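Local coordinates for thyroid hormone-inducible hepatic protein (Mus musculus, PDB 3ONT) that plays a role in regulating lipogenesis, especially in lactating mammary gland, is important for making triglycerides with medium-length fatty acid chains, and forms homodimers, at residues N28-V33 with M64-C69. Sequence-based numbering, arbitrary orientation.
Sequences NMEQVV and MLKSIC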
loop_
_atom_site.group_PDB
_atom_site.type_symbol
_atom_site.label_atom_id
_atom_site.label_comp_id
_atom_site.label_asym_id
_atom_site.label_seq_id
_atom_site.Cartn_x
_atom_site.Cartn_y
_atom_site.Cartn_z
ATOM N N ASN A 28 19.228 -8.245 -6.340
ATOM C CA ASN A 28 20.620 -7.997 -6.596
ATOM C C ASN A 28 21.464 -8.084 -5.330
ATOM O O ASN A 28 22.577 -8.646 -5.364
ATOM C CB ASN A 28 20.849 -6.651 -7.264
ATOM C CG ASN A 28 22.297 -6.467 -7.670
ATOM O OD1 ASN A 28 22.994 -5.607 -7.139
ATOM N ND2 ASN A 28 22.778 -7.324 -8.580
HETATM N N MSE A 29 20.949 -7.524 -4.229
HETATM C CA MSE A 29 21.611 -7.593 -2.935
HETATM C C MSE A 29 21.859 -9.050 -2.560
HETATM O O MSE A 29 22.952 -9.396 -2.097
HETATM C CB MSE A 29 20.772 -6.920 -1.854
HETATM C CG MSE A 29 21.463 -6.800 -0.519
HETATM SE SE MSE A 29 20.307 -6.132 0.902
HETATM C CE MSE A 29 19.063 -7.644 0.993
ATOM N N GLU A 30 20.867 -9.908 -2.769
ATOM C CA GLU A 30 21.044 -11.310 -2.437
ATOM C C GLU A 30 22.037 -12.046 -3.338
ATOM O O GLU A 30 22.701 -12.962 -2.872
ATOM C CB GLU A 30 19.718 -12.043 -2.387
ATOM C CG GLU A 30 18.773 -11.481 -1.358
ATOM C CD GLU A 30 17.350 -11.989 -1.556
ATOM O OE1 GLU A 30 17.181 -13.193 -1.827
ATOM O OE2 GLU A 30 16.393 -11.194 -1.451
ATOM N N GLN A 31 22.163 -11.657 -4.603
ATOM C CA GLN A 31 23.178 -12.270 -5.460
ATOM C C GLN A 31 24.545 -11.877 -4.953
ATOM O O GLN A 31 25.435 -12.708 -4.900
ATOM C CB GLN A 31 23.070 -11.847 -6.924
ATOM C CG GLN A 31 21.702 -12.013 -7.565
ATOM C CD GLN A 31 21.258 -13.466 -7.691
ATOM O OE1 GLN A 31 22.069 -14.372 -7.961
ATOM N NE2 GLN A 31 19.950 -13.693 -7.527
ATOM N N VAL A 32 24.702 -10.610 -4.580
ATOM C CA VAL A 32 26.000 -10.044 -4.188
ATOM C C VAL A 32 26.492 -10.537 -2.824
ATOM O O VAL A 32 27.675 -10.890 -2.664
ATOM C CB VAL A 32 25.956 -8.493 -4.206
ATOM C CG1 VAL A 32 27.150 -7.887 -3.480
ATOM C CG2 VAL A 32 25.870 -7.977 -5.643
ATOM N N VAL A 33 25.592 -10.566 -1.846
ATOM C CA VAL A 33 25.954 -10.941 -0.481
ATOM C C VAL A 33 26.104 -12.454 -0.395
ATOM O O VAL A 33 25.242 -13.163 0.109
ATOM C CB VAL A 33 24.950 -10.359 0.563
ATOM C CG1 VAL A 33 25.273 -10.830 1.953
ATOM C CG2 VAL A 33 24.970 -8.819 0.514
HETATM N N MSE A 64 15.731 -8.216 7.462
HETATM C CA MSE A 64 14.479 -7.481 7.388
HETATM C C MSE A 64 14.182 -7.092 5.941
HETATM O O MSE A 64 13.062 -7.275 5.458
HETATM C CB MSE A 64 14.524 -6.248 8.286
HETATM C CG MSE A 64 13.191 -5.527 8.373
HETATM SE SE MSE A 64 13.252 -3.752 9.234
HETATM C CE MSE A 64 14.273 -2.819 7.840
ATOM N N LEU A 65 15.195 -6.553 5.265
ATOM C CA LEU A 65 15.081 -6.172 3.874
ATOM C C LEU A 65 14.557 -7.346 3.051
ATOM O O LEU A 65 13.606 -7.189 2.283
ATOM C CB LEU A 65 16.431 -5.704 3.349
ATOM C CG LEU A 65 16.968 -4.371 3.877
ATOM C CD1 LEU A 65 18.353 -4.131 3.322
ATOM C CD2 LEU A 65 16.049 -3.232 3.503
ATOM N N LYS A 66 15.144 -8.530 3.239
ATOM C CA LYS A 66 14.701 -9.724 2.526
ATOM C C LYS A 66 13.278 -10.071 2.881
ATOM O O LYS A 66 12.486 -10.513 2.039
ATOM C CB LYS A 66 15.601 -10.909 2.827
ATOM C CG LYS A 66 16.885 -10.908 2.008
ATOM C CD LYS A 66 18.010 -11.615 2.747
ATOM C CE LYS A 66 17.883 -13.141 2.774
ATOM N NZ LYS A 66 18.494 -13.617 4.050
ATOM N N SER A 67 12.937 -9.850 4.133
ATOM C CA SER A 67 11.645 -10.284 4.620
ATOM C C SER A 67 10.505 -9.419 4.044
ATOM O O SER A 67 9.436 -9.920 3.679
ATOM C CB SER A 67 11.669 -10.272 6.132
ATOM O OG SER A 67 10.415 -10.643 6.619
ATOM N N ILE A 68 10.753 -8.121 3.947
ATOM C CA ILE A 68 9.827 -7.206 3.321
ATOM C C ILE A 68 9.739 -7.513 1.826
ATOM O O ILE A 68 8.655 -7.539 1.248
ATOM C CB ILE A 68 10.274 -5.772 3.559
ATOM C CG1 ILE A 68 10.077 -5.424 5.037
ATOM C CG2 ILE A 68 9.544 -4.816 2.621
ATOM C CD1 ILE A 68 10.539 -4.057 5.402
ATOM N N CYS A 69 10.875 -7.792 1.204
ATOM C CA CYS A 69 10.874 -8.163 -0.200
ATOM C C CYS A 69 10.018 -9.394 -0.497
ATOM O O CYS A 69 9.376 -9.465 -1.541
ATOM C CB CYS A 69 12.288 -8.381 -0.697
ATOM S SG CYS A 69 12.336 -8.667 -2.453
#
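In the helical bundle of Spot 14, the C-terminal end of helix 15-32 packs against the middle of helix 58-73 through Met29 and Glu30 on one side and Leu65 and Lys66 on the other. The local axes run obliquely, closer to antiparallel than parallel at 136°, and come no nearer than 11.4 Å, a spacing bridged by long side chains. Met29, a selenomethionine, reaches across with CG anti to its own nitrogen (chi1 -173°) and then bends at chi3. Its SE meets Leu65 CD1 at 3.7 Å, and its CE methyl lies against Leu65 CB at 4.0 Å. At the more open margin, Glu30 lies against the aliphatic part of Lys66, with Glu30 OE2 3.5 Å and Glu30 CG 3.9 Å from Lys66 CG. The charges themselves do not pair: Lys66 NZ stays 6.0 Å from Glu30 OE1, the lysine chain being bent at chi3 and chi4, and any attraction between them is probably weak. Phe62 also touches Met29, which in addition packs on Thr141 of the second subunit, while Tyr22 OH is hydrogen-bonded to Leu65 O. The result is a buried apolar contact edged by the side chains of charged residues, as between amphipathic helices of an alpha-helical bundle.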